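Poly(Beta-D-mannuronate) lyase (PDB 7O79) probably cleaves poly(beta-D-mannuronate), a component of alginate, by beta-elimination. Local coordinates at residues L66-P71 with D96-E101; V90-S95 with W119-G124; D278-I283 with A331-G336; T324-G329 with H359-T364. All blocks are in the same frame, centred on the assembly; numbering follows the deposited sequence.

Contact 1: L66-P71 with D96-E101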
loop_
_atom_site.group_PDB
_atom_site.type_symbol
_atom_site.label_atom_id
_atom_site.label_comp_id
_atom_site.label_asym_id
_atom_site.label_seq_id
_atom_site.Cartn_x
_atom_site.Cartn_y
_atom_site.Cartn_z
ATOM N N LEU A 66 -3.112 -20.836 -5.009
ATOM C CA LEU A 66 -2.849 -20.662 -6.432
ATOM C C LEU A 66 -1.503 -19.986 -6.607
ATOM O O LEU A 66 -1.233 -18.973 -5.953
ATOM C CB LEU A 66 -3.947 -19.818 -7.081
ATOM C CG LEU A 66 -3.679 -19.167 -8.439
ATOM C CD1 LEU A 66 -3.654 -20.209 -9.548
ATOM C CD2 LEU A 66 -4.753 -18.119 -8.729
ATOM N N SER A 67 -0.677 -20.547 -7.493
ATOM C CA SER A 67 0.646 -20.035 -7.827
ATOM C C SER A 67 0.748 -19.878 -9.336
ATOM O O SER A 67 0.546 -20.846 -10.075
ATOM C CB SER A 67 1.750 -20.977 -7.326
ATOM O OG SER A 67 1.726 -21.054 -5.916
ATOM N N PHE A 68 1.067 -18.664 -9.789
ATOM C CA PHE A 68 1.373 -18.406 -11.196
ATOM C C PHE A 68 2.855 -18.704 -11.390
ATOM O O PHE A 68 3.700 -17.940 -10.923
ATOM C CB PHE A 68 1.095 -16.949 -11.566
ATOM C CG PHE A 68 -0.360 -16.539 -11.513
ATOM C CD1 PHE A 68 -0.918 -16.081 -10.338
ATOM C CD2 PHE A 68 -1.146 -16.563 -12.651
ATOM C CE1 PHE A 68 -2.252 -15.669 -10.284
ATOM C CE2 PHE A 68 -2.471 -16.148 -12.609
ATOM C CZ PHE A 68 -3.025 -15.706 -11.421
ATOM N N ASP A 69 3.190 -19.804 -12.066
ATOM C CA ASP A 69 4.587 -20.231 -12.156
ATOM C C ASP A 69 5.103 -20.300 -13.586
ATOM O O ASP A 69 6.095 -20.994 -13.836
ATOM C CB ASP A 69 4.801 -21.585 -11.473
ATOM C CG ASP A 69 4.370 -21.583 -10.008
ATOM O OD1 ASP A 69 4.438 -20.524 -9.349
ATOM O OD2 ASP A 69 3.962 -22.650 -9.516
ATOM N N ALA A 70 4.442 -19.617 -14.522
ATOM C CA ALA A 70 4.931 -19.432 -15.882
ATOM C C ALA A 70 4.269 -18.182 -16.453
ATOM O O ALA A 70 3.229 -17.741 -15.942
ATOM C CB ALA A 70 4.641 -20.665 -16.759
ATOM N N PRO A 71 4.870 -17.551 -17.462
ATOM C CA PRO A 71 4.371 -16.242 -17.904
ATOM C C PRO A 71 3.109 -16.345 -18.750
ATOM O O PRO A 71 2.772 -17.397 -19.300
ATOM C CB PRO A 71 5.533 -15.672 -18.726
ATOM C CG PRO A 71 6.239 -16.882 -19.255
ATOM C CD PRO A 71 6.129 -17.916 -18.141
ATOM N N ASP A 96 6.032 -13.694 -14.780
ATOM C CA ASP A 96 5.848 -12.374 -15.373
ATOM C C ASP A 96 4.596 -12.316 -16.233
ATOM O O ASP A 96 4.183 -13.311 -16.827
ATOM C CB ASP A 96 7.037 -11.929 -16.243
ATOM C CG ASP A 96 8.381 -12.110 -15.561
ATOM O OD1 ASP A 96 8.470 -11.950 -14.320
ATOM O OD2 ASP A 96 9.361 -12.339 -16.294
ATOM N N TYR A 97 3.992 -11.125 -16.277
ATOM C CA TYR A 97 2.875 -10.841 -17.176
ATOM C C TYR A 97 1.716 -11.814 -16.972
ATOM O O TYR A 97 1.110 -12.290 -17.933
ATOM C CB TYR A 97 3.336 -10.838 -18.640
ATOM C CG TYR A 97 3.962 -9.523 -19.056
ATOM C CD1 TYR A 97 3.167 -8.404 -19.285
ATOM C CD2 TYR A 97 5.339 -9.402 -19.233
ATOM C CE1 TYR A 97 3.723 -7.194 -19.669
ATOM C CE2 TYR A 97 5.909 -8.199 -19.616
ATOM C CZ TYR A 97 5.085 -7.099 -19.844
ATOM O OH TYR A 97 5.614 -5.882 -20.223
ATOM N N CYS A 98 1.413 -12.129 -15.719
ATOM C CA CYS A 98 0.199 -12.874 -15.410
ATOM C C CYS A 98 -0.877 -11.927 -14.889
ATOM O O CYS A 98 -0.601 -10.779 -14.527
ATOM C CB CYS A 98 0.475 -13.989 -14.398
ATOM S SG CYS A 98 1.638 -15.228 -15.013
ATOM N N LYS A 99 -2.119 -12.420 -14.865
ATOM C CA LYS A 99 -3.249 -11.607 -14.452
ATOM C C LYS A 99 -4.218 -12.416 -13.613
ATOM O O LYS A 99 -4.587 -13.531 -13.983
ATOM C CB LYS A 99 -3.990 -11.015 -15.664
ATOM C CG LYS A 99 -5.166 -10.099 -15.254
ATOM C CD LYS A 99 -5.739 -9.310 -16.443
ATOM C CE LYS A 99 -5.896 -10.180 -17.684
ATOM N NZ LYS A 99 -7.123 -9.860 -18.473
ATOM N N LEU A 100 -4.653 -11.834 -12.501
ATOM C CA LEU A 100 -5.756 -12.356 -11.706
ATOM C C LEU A 100 -6.911 -11.373 -11.806
ATOM O O LEU A 100 -6.721 -10.173 -11.589
ATOM C CB LEU A 100 -5.364 -12.523 -10.237
ATOM C CG LEU A 100 -6.518 -12.958 -9.317
ATOM C CD1 LEU A 100 -6.874 -14.399 -9.639
ATOM C CD2 LEU A 100 -6.173 -12.813 -7.843
ATOM N N GLU A 101 -8.102 -11.864 -12.134
ATOM C CA GLU A 101 -9.232 -10.953 -12.114
ATOM C C GLU A 101 -10.504 -11.692 -11.752
ATOM O O GLU A 101 -10.587 -12.917 -11.857
ATOM C CB GLU A 101 -9.362 -10.171 -13.433
ATOM C CG GLU A 101 -9.346 -10.944 -14.709
ATOM C CD GLU A 101 -9.435 -9.994 -15.917
ATOM O OE1 GLU A 101 -9.274 -10.450 -17.056
ATOM O OE2 GLU A 101 -9.702 -8.783 -15.723
#
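Inside the solenoid, F68 meets C98 and L100 across the core, its strand 66-68 belonging to one wall of the coil and strand 99-101 to another. The axes of these short segments stay 9.8 Å apart at their closest and run at 143° to each other, so at the strands it is mainly side chains that span the gap. F68 does most of this. With CG anti to its own carbonyl carbon (chi1 -66°), the ring extends inward, and its CD2 comes 3.5 Å from C98 CB, while CZ rests 4.1 Å from L100 CB. K99 O lies obliquely beside the ring, 3.6 Å from F68 CE2. F68 and L100 cross at about a right angle. C98 SG is also oblique to the ring, 5.0 Å from the F68 centroid, a sulfur-aromatic contact that suits a small, polarisable thiol. This is the interior of a right-handed parallel beta-helix, where large apolar residues from successive walls fill the centre; F68 also stacks on F93 of the next coil, and V75 packs against both F68 and L100. Beyond the strand, in a loop that suits proline's rigidity, P71 CA makes a CH...O contact with D96 O at 3.1 Å. The D96 carboxylate turns elsewhere, OD1 accepting a hydrogen bond from N125 N.

Contact 2: V90-S95 with W119-G124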
loop_
_atom_site.group_PDB
_atom_site.type_symbol
_atom_site.label_atom_id
_atom_site.label_comp_id
_atom_site.label_asym_id
_atom_site.label_seq_id
_atom_site.Cartn_x
_atom_site.Cartn_y
_atom_site.Cartn_z
ATOM N N VAL A 90 -2.013 -17.113 -0.116
ATOM C CA VAL A 90 -3.124 -17.775 -0.800
ATOM C C VAL A 90 -2.908 -17.743 -2.311
ATOM O O VAL A 90 -3.073 -18.752 -3.005
ATOM C CB VAL A 90 -4.461 -17.129 -0.405
ATOM C CG1 VAL A 90 -5.587 -17.687 -1.231
ATOM C CG2 VAL A 90 -4.721 -17.340 1.085
ATOM N N ILE A 91 -2.538 -16.586 -2.841
ATOM C CA ILE A 91 -2.279 -16.412 -4.264
ATOM C C ILE A 91 -0.858 -15.893 -4.416
ATOM O O ILE A 91 -0.434 -15.003 -3.666
ATOM C CB ILE A 91 -3.297 -15.439 -4.896
ATOM C CG1 ILE A 91 -4.676 -16.098 -4.957
ATOM C CG2 ILE A 91 -2.839 -15.046 -6.306
ATOM C CD1 ILE A 91 -5.800 -15.135 -5.092
ATOM N N GLN A 92 -0.117 -16.427 -5.383
ATOM C CA GLN A 92 1.273 -16.021 -5.537
ATOM C C GLN A 92 1.646 -15.850 -7.005
ATOM O O GLN A 92 1.435 -16.758 -7.816
ATOM C CB GLN A 92 2.208 -17.017 -4.845
ATOM C CG GLN A 92 3.633 -16.507 -4.726
ATOM C CD GLN A 92 4.423 -17.174 -3.606
ATOM O OE1 GLN A 92 3.858 -17.598 -2.592
ATOM N NE2 GLN A 92 5.733 -17.292 -3.802
ATOM N N PHE A 93 2.189 -14.669 -7.340
ATOM C CA PHE A 93 2.682 -14.366 -8.689
ATOM C C PHE A 93 4.178 -14.657 -8.697
ATOM O O PHE A 93 4.973 -13.838 -8.233
ATOM C CB PHE A 93 2.425 -12.906 -9.066
ATOM C CG PHE A 93 0.957 -12.550 -9.274
ATOM C CD1 PHE A 93 0.150 -12.209 -8.196
ATOM C CD2 PHE A 93 0.403 -12.525 -10.553
ATOM C CE1 PHE A 93 -1.197 -11.872 -8.380
ATOM C CE2 PHE A 93 -0.948 -12.180 -10.750
ATOM C CZ PHE A 93 -1.742 -11.846 -9.672
ATOM N N ASN A 94 4.570 -15.812 -9.243
ATOM C CA ASN A 94 5.974 -16.214 -9.280
ATOM C C ASN A 94 6.628 -16.007 -10.639
ATOM O O ASN A 94 7.775 -16.418 -10.822
ATOM C CB ASN A 94 6.136 -17.683 -8.876
ATOM C CG ASN A 94 5.924 -17.900 -7.399
ATOM O OD1 ASN A 94 6.467 -17.161 -6.577
ATOM N ND2 ASN A 94 5.145 -18.929 -7.051
ATOM N N SER A 95 5.935 -15.385 -11.586
ATOM C CA SER A 95 6.426 -15.277 -12.958
ATOM C C SER A 95 6.081 -13.877 -13.457
ATOM O O SER A 95 5.850 -12.964 -12.662
ATOM C CB SER A 95 5.836 -16.400 -13.824
ATOM O OG SER A 95 6.516 -16.507 -15.056
ATOM N N TRP A 119 -2.305 -12.821 1.601
ATOM C CA TRP A 119 -3.367 -13.271 0.715
ATOM C C TRP A 119 -2.937 -13.191 -0.746
ATOM O O TRP A 119 -3.235 -14.102 -1.529
ATOM C CB TRP A 119 -4.648 -12.479 0.984
ATOM C CG TRP A 119 -5.443 -13.117 2.109
ATOM C CD1 TRP A 119 -4.999 -14.073 2.975
ATOM C CD2 TRP A 119 -6.793 -12.838 2.478
ATOM N NE1 TRP A 119 -5.991 -14.412 3.858
ATOM C CE2 TRP A 119 -7.104 -13.664 3.576
ATOM C CE3 TRP A 119 -7.769 -11.966 1.989
ATOM C CZ2 TRP A 119 -8.356 -13.656 4.188
ATOM C CZ3 TRP A 119 -9.016 -11.949 2.609
ATOM C CH2 TRP A 119 -9.297 -12.799 3.692
ATOM N N VAL A 120 -2.167 -12.166 -1.116
ATOM C CA VAL A 120 -1.621 -12.053 -2.464
ATOM C C VAL A 120 -0.172 -11.610 -2.336
ATOM O O VAL A 120 0.114 -10.592 -1.696
ATOM C CB VAL A 120 -2.417 -11.047 -3.337
ATOM C CG1 VAL A 120 -1.815 -10.961 -4.721
ATOM C CG2 VAL A 120 -3.896 -11.428 -3.416
ATOM N N LEU A 121 0.743 -12.354 -2.950
ATOM C CA LEU A 121 2.158 -12.022 -2.898
ATOM C C LEU A 121 2.716 -11.921 -4.306
ATOM O O LEU A 121 2.576 -12.856 -5.103
ATOM C CB LEU A 121 2.952 -13.057 -2.088
ATOM C CG LEU A 121 4.456 -12.773 -2.066
ATOM C CD1 LEU A 121 4.778 -11.464 -1.378
ATOM C CD2 LEU A 121 5.244 -13.928 -1.423
ATOM N N PHE A 122 3.343 -10.787 -4.615
ATOM C CA PHE A 122 3.989 -10.598 -5.909
ATOM C C PHE A 122 5.473 -10.921 -5.817
ATOM O O PHE A 122 6.179 -10.391 -4.951
ATOM C CB PHE A 122 3.792 -9.170 -6.410
ATOM C CG PHE A 122 2.397 -8.888 -6.835
ATOM C CD1 PHE A 122 2.021 -9.113 -8.147
ATOM C CD2 PHE A 122 1.455 -8.398 -5.936
ATOM C CE1 PHE A 122 0.726 -8.857 -8.567
ATOM C CE2 PHE A 122 0.150 -8.140 -6.364
ATOM C CZ PHE A 122 -0.210 -8.380 -7.669
ATOM N N ARG A 123 5.941 -11.754 -6.739
ATOM C CA ARG A 123 7.321 -12.203 -6.747
ATOM C C ARG A 123 7.775 -12.428 -8.195
ATOM O O ARG A 123 8.294 -13.484 -8.560
ATOM C CB ARG A 123 7.434 -13.462 -5.888
ATOM C CG ARG A 123 8.808 -13.872 -5.555
ATOM C CD ARG A 123 8.731 -15.096 -4.649
ATOM N NE ARG A 123 9.924 -15.922 -4.778
ATOM C CZ ARG A 123 10.333 -16.490 -5.915
ATOM N NH1 ARG A 123 9.639 -16.351 -7.051
ATOM N NH2 ARG A 123 11.439 -17.223 -5.913
ATOM N N GLY A 124 7.572 -11.416 -9.030
ATOM C CA GLY A 124 7.790 -11.476 -10.464
ATOM C C GLY A 124 7.342 -10.155 -11.056
ATOM O O GLY A 124 6.902 -9.249 -10.339
HETATM O O HOH W 1 9.873 -14.558 -10.628
#
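F93 and F122 lie side by side and point the same way into the core, one ring shifted over the other in an offset stack, with centroids 4.5 Å apart and planes only 8° from parallel. F122 CE1 sits 3.4 Å from F93 CD1, above the rim of the F93 ring, not its centre. V120 CG1 fits against the edge of that same ring, in its plane, 3.8 Å from F93 CE1. At the corner before the strands, V90 CG2 nestles obliquely against W119 CD1. The outward face is filled differently: Q92, its CG anti to the backbone N (chi1 -168°) and its chain extended, runs alongside L121, its CD 4.0 Å from L121 CD2, and its NE2 donates to a lone pair of N94 OD1 at 2.9 Å in the carbonyl plane. The backbones run parallel and in register, F93 N reaching L121 O at 2.9 Å along an almost straight bond. Beyond, a water donates to both N94 O and R123 O, and G124, with no side chain, lets its CA approach S95 O to 3.3 Å. The chemistry implies an apolar interior, and an outer face of mixed character where L121 lies among Q92, N94 and R123.

Contact 3: D278-I283 with A331-G336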
loop_
_atom_site.group_PDB
_atom_site.type_symbol
_atom_site.label_atom_id
_atom_site.label_comp_id
_atom_site.label_asym_id
_atom_site.label_seq_id
_atom_site.Cartn_x
_atom_site.Cartn_y
_atom_site.Cartn_z
ATOM N N ASP A 278 -3.537 13.203 11.838
ATOM C CA ASP A 278 -3.029 14.274 10.986
ATOM C C ASP A 278 -3.389 14.044 9.515
ATOM O O ASP A 278 -3.591 12.915 9.066
ATOM C CB ASP A 278 -1.503 14.409 11.108
ATOM C CG ASP A 278 -1.033 14.783 12.517
ATOM O OD1 ASP A 278 -1.864 15.122 13.380
ATOM O OD2 ASP A 278 0.199 14.770 12.746
ATOM N N GLY A 279 -3.443 15.132 8.755
ATOM C CA GLY A 279 -3.727 15.030 7.333
ATOM C C GLY A 279 -2.509 14.586 6.537
ATOM O O GLY A 279 -2.590 13.670 5.707
ATOM N N LEU A 280 -1.371 15.223 6.810
ATOM C CA LEU A 280 -0.101 14.956 6.148
ATOM C C LEU A 280 1.009 15.029 7.179
ATOM O O LEU A 280 1.134 16.031 7.890
ATOM C CB LEU A 280 0.159 15.966 5.028
ATOM C CG LEU A 280 1.486 15.896 4.260
ATOM C CD1 LEU A 280 1.717 14.511 3.608
ATOM C CD2 LEU A 280 1.576 17.037 3.238
ATOM N N ILE A 281 1.814 13.976 7.263
ATOM C CA ILE A 281 2.942 13.929 8.187
ATOM C C ILE A 281 4.218 13.799 7.377
ATOM O O ILE A 281 4.386 12.830 6.631
ATOM C CB ILE A 281 2.829 12.775 9.185
ATOM C CG1 ILE A 281 1.608 12.961 10.100
ATOM C CG2 ILE A 281 4.138 12.634 9.992
ATOM C CD1 ILE A 281 1.194 11.659 10.828
ATOM N N LEU A 282 5.114 14.770 7.530
ATOM C CA LEU A 282 6.469 14.694 6.999
ATOM C C LEU A 282 7.366 14.353 8.182
ATOM O O LEU A 282 7.577 15.196 9.060
ATOM C CB LEU A 282 6.873 16.025 6.376
ATOM C CG LEU A 282 5.930 16.532 5.284
ATOM C CD1 LEU A 282 6.602 17.659 4.540
ATOM C CD2 LEU A 282 5.497 15.421 4.346
ATOM N N ILE A 283 7.872 13.113 8.230
ATOM C CA ILE A 283 8.541 12.643 9.444
ATOM C C ILE A 283 10.005 13.075 9.435
ATOM O O ILE A 283 10.603 13.320 8.381
ATOM C CB ILE A 283 8.392 11.111 9.593
ATOM C CG1 ILE A 283 8.515 10.692 11.072
ATOM C CG2 ILE A 283 9.393 10.387 8.719
ATOM C CD1 ILE A 283 8.000 9.298 11.387
ATOM N N ALA A 331 -3.035 17.577 13.440
ATOM C CA ALA A 331 -2.558 18.722 12.685
ATOM C C ALA A 331 -2.923 18.550 11.213
ATOM O O ALA A 331 -3.087 17.436 10.724
ATOM C CB ALA A 331 -1.036 18.878 12.845
ATOM N N GLY A 332 -3.069 19.663 10.506
ATOM C CA GLY A 332 -3.348 19.547 9.084
ATOM C C GLY A 332 -2.133 19.015 8.350
ATOM O O GLY A 332 -2.167 17.960 7.702
ATOM N N ILE A 333 -1.040 19.758 8.443
ATOM C CA ILE A 333 0.244 19.336 7.913
ATOM C C ILE A 333 1.238 19.403 9.058
ATOM O O ILE A 333 1.408 20.462 9.678
ATOM C CB ILE A 333 0.695 20.197 6.724
ATOM C CG1 ILE A 333 -0.392 20.171 5.634
ATOM C CG2 ILE A 333 2.054 19.706 6.193
ATOM C CD1 ILE A 333 -0.073 20.949 4.346
ATOM N N ASN A 334 1.853 18.268 9.367
ATOM C CA ASN A 334 2.839 18.164 10.433
ATOM C C ASN A 334 4.210 18.088 9.760
ATOM O O ASN A 334 4.581 17.051 9.205
ATOM C CB ASN A 334 2.524 16.951 11.300
ATOM C CG ASN A 334 3.494 16.770 12.465
ATOM O OD1 ASN A 334 4.325 17.621 12.745
ATOM N ND2 ASN A 334 3.363 15.662 13.157
ATOM N N ILE A 335 4.928 19.211 9.749
ATOM C CA ILE A 335 6.263 19.296 9.159
ATOM C C ILE A 335 7.252 18.958 10.270
ATOM O O ILE A 335 7.608 19.810 11.088
ATOM C CB ILE A 335 6.536 20.670 8.545
ATOM C CG1 ILE A 335 5.370 21.103 7.641
ATOM C CG2 ILE A 335 7.835 20.667 7.734
ATOM C CD1 ILE A 335 5.489 22.534 7.142
ATOM N N GLY A 336 7.661 17.690 10.333
ATOM C CA GLY A 336 8.603 17.276 11.349
ATOM C C GLY A 336 8.014 16.367 12.411
ATOM O O GLY A 336 8.274 16.558 13.598
#
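The carboxylate of D278 and the amide of N334 meet with their planes turned 78° apart. A331 N approaches D278 OD1 from above the carboxylate plane, 55° out of it, at 2.7 Å; the other oxygen, OD2, takes a weak bond from N334 ND2 at 3.3 Å. Both oxygens are thus engaged across the contact, one by backbone and one by side chain, which suits an aspartate placed beside the buried N-H of A331, ahead of the strand. D278 reaches across to N334, so that OD2 lies beside N334 CB as well as ND2. Beneath this polar pair, two neighbouring coils pair in parallel on one wall of the beta-helix. N334 N donates to L280 O at 2.8 Å and L282 N to N334 O at 2.9 Å, both bonds nearly straight. On the inward face, L280 and I333 lie side by side, CD2 of L280 4.0 Å from CG2 of I333, and F325 touches both from another wall, so branched aliphatic chains line the interior. G336 N closes the pairing on L282 O at 2.8 Å, at a corner where the chain has a positive phi of 111° that glycine accepts readily.

Contact 4: T324-G329 with H359-T364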
loop_
_atom_site.group_PDB
_atom_site.type_symbol
_atom_site.label_atom_id
_atom_site.label_comp_id
_atom_site.label_asym_id
_atom_site.label_seq_id
_atom_site.Cartn_x
_atom_site.Cartn_y
_atom_site.Cartn_z
ATOM N N THR A 324 -6.192 18.690 -0.052
ATOM C CA THR A 324 -7.213 19.211 0.845
ATOM C C THR A 324 -7.274 18.330 2.082
ATOM O O THR A 324 -7.401 17.107 1.964
ATOM C CB THR A 324 -8.563 19.273 0.132
ATOM O OG1 THR A 324 -8.442 20.162 -0.982
ATOM C CG2 THR A 324 -9.664 19.745 1.058
ATOM N N PHE A 325 -7.147 18.953 3.256
ATOM C CA PHE A 325 -7.209 18.272 4.553
ATOM C C PHE A 325 -8.267 18.951 5.426
ATOM O O PHE A 325 -7.980 19.959 6.080
ATOM C CB PHE A 325 -5.846 18.296 5.257
ATOM C CG PHE A 325 -4.694 17.869 4.386
ATOM C CD1 PHE A 325 -4.479 16.516 4.100
ATOM C CD2 PHE A 325 -3.824 18.809 3.857
ATOM C CE1 PHE A 325 -3.408 16.112 3.287
ATOM C CE2 PHE A 325 -2.752 18.409 3.034
ATOM C CZ PHE A 325 -2.554 17.068 2.745
ATOM N N LEU A 326 -9.466 18.388 5.510
ATOM C CA LEU A 326 -10.550 19.081 6.198
ATOM C C LEU A 326 -11.032 18.315 7.419
ATOM O O LEU A 326 -11.148 17.088 7.388
ATOM C CB LEU A 326 -11.729 19.347 5.257
ATOM C CG LEU A 326 -11.427 20.343 4.131
ATOM C CD1 LEU A 326 -12.487 20.236 3.025
ATOM C CD2 LEU A 326 -11.311 21.749 4.657
ATOM N N ASN A 327 -11.316 19.052 8.495
ATOM C CA ASN A 327 -11.956 18.469 9.683
ATOM C C ASN A 327 -11.104 17.346 10.273
ATOM O O ASN A 327 -11.617 16.316 10.709
ATOM C CB ASN A 327 -13.376 17.987 9.351
ATOM C CG ASN A 327 -14.199 17.612 10.585
ATOM O OD1 ASN A 327 -14.075 18.214 11.661
ATOM N ND2 ASN A 327 -15.062 16.621 10.420
ATOM N N VAL A 328 -9.770 17.544 10.289
ATOM C CA VAL A 328 -8.866 16.520 10.818
ATOM C C VAL A 328 -8.733 16.698 12.323
ATOM O O VAL A 328 -8.741 17.821 12.839
ATOM C CB VAL A 328 -7.485 16.553 10.118
ATOM C CG1 VAL A 328 -7.657 16.285 8.640
ATOM C CG2 VAL A 328 -6.757 17.863 10.326
ATOM N N GLY A 329 -8.616 15.578 13.040
ATOM C CA GLY A 329 -8.497 15.643 14.483
ATOM C C GLY A 329 -7.123 15.975 15.005
ATOM O O GLY A 329 -6.989 16.304 16.190
ATOM N N HIS A 359 -0.454 25.666 -1.798
ATOM C CA HIS A 359 -1.754 25.489 -2.440
ATOM C C HIS A 359 -2.568 24.360 -1.814
ATOM O O HIS A 359 -3.320 23.661 -2.491
ATOM C CB HIS A 359 -1.587 25.298 -3.949
ATOM C CG HIS A 359 -0.928 26.463 -4.617
ATOM N ND1 HIS A 359 0.441 26.629 -4.659
ATOM C CD2 HIS A 359 -1.458 27.541 -5.246
ATOM C CE1 HIS A 359 0.726 27.748 -5.303
ATOM N NE2 HIS A 359 -0.408 28.321 -5.667
ATOM N N ASN A 360 -2.479 24.234 -0.497
ATOM C CA ASN A 360 -3.244 23.247 0.247
ATOM C C ASN A 360 -4.392 23.929 0.978
ATOM O O ASN A 360 -4.277 25.087 1.389
ATOM C CB ASN A 360 -2.337 22.524 1.250
ATOM C CG ASN A 360 -1.234 21.742 0.550
ATOM O OD1 ASN A 360 -1.501 20.740 -0.124
ATOM N ND2 ASN A 360 0.007 22.221 0.669
ATOM N N ILE A 361 -5.498 23.200 1.137
ATOM C CA ILE A 361 -6.650 23.644 1.920
ATOM C C ILE A 361 -6.692 22.810 3.191
ATOM O O ILE A 361 -6.526 21.587 3.125
ATOM C CB ILE A 361 -7.961 23.496 1.126
ATOM C CG1 ILE A 361 -8.053 24.579 0.052
ATOM C CG2 ILE A 361 -9.186 23.515 2.075
ATOM C CD1 ILE A 361 -9.300 24.471 -0.791
ATOM N N ILE A 362 -6.890 23.469 4.349
ATOM C CA ILE A 362 -6.803 22.813 5.654
ATOM C C ILE A 362 -7.882 23.336 6.599
ATOM O O ILE A 362 -8.147 24.545 6.663
ATOM C CB ILE A 362 -5.427 23.013 6.328
ATOM C CG1 ILE A 362 -4.255 22.656 5.406
ATOM C CG2 ILE A 362 -5.332 22.207 7.614
ATOM C CD1 ILE A 362 -3.042 23.544 5.636
ATOM N N SER A 363 -8.465 22.423 7.372
ATOM C CA SER A 363 -9.183 22.778 8.591
ATOM C C SER A 363 -8.991 21.655 9.599
ATOM O O SER A 363 -8.832 20.492 9.221
ATOM C CB SER A 363 -10.668 23.058 8.301
ATOM O OG SER A 363 -11.442 21.870 8.316
ATOM N N THR A 364 -8.942 22.029 10.889
ATOM C CA THR A 364 -8.711 21.114 11.994
ATOM C C THR A 364 -9.838 21.265 13.006
ATOM O O THR A 364 -10.412 22.346 13.152
ATOM C CB THR A 364 -7.341 21.356 12.703
ATOM O OG1 THR A 364 -7.386 22.561 13.494
ATOM C CG2 THR A 364 -6.178 21.427 11.709
#
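T324 and I361 stand side by side on one face of the pair, their CG2 methyls 3.9 Å apart, while on the other face F325 and I362 run alongside each other into the core. I362 CG1 comes to the edge of the F325 ring, near its plane, 4.2 Å from CD2. L326 slants across I361, its CD2 at 3.8 Å from I361 CG2. Beta-branched residues suit such extended strands, and the ring adds bulk to the interior, where I333 touches I362. These are successive coils of the beta-helix, paired in parallel, but the register slips by one residue between F325 and V328, a beta bulge. Up to there the bonding is regular, with F325 N on I361 O at 2.7 Å and S363 N on F325 O at 2.8 Å. At the bulge, S363 changes role: OG lies between its backbone N and carbonyl carbon (chi1 86°), and from there it accepts N327 N at 2.8 Å; OG is also hydrogen-bonded to N400 OD1. V328 N then reaches S363 O in a longer, straight bond of 3.3 Å. N327 adopts left-handed backbone angles (60°, 40°), which asparagine tolerates well, and its amide bonds D274 and N400. V328 crosses T364 at a slant, their CG2 atoms 3.9 Å apart.

Overall arrangement
From the N terminus, contact 1 opens at 66-71 and closes at 96-101, but 90-95 has already opened contact 2, which closes at 119-124, so the two cross. They touch through backbone bonding between strands 65-68 and 89-93, neighbours in one wall; contact 1 ties that wall to strand 99-106 of another, and contact 2 extends it by a coil. Well after both are closed, 278-283 opens contact 3; 324-329 opens contact 4 before 331-336 closes contact 3, and 359-364 closes contact 4. This second crossed pair touches where G332 lies against I362. Contact 3 lies on the same wall as contact 2, with centres about 34 Å apart, across the chain's centre; contact 4 pairs coils of a different wall.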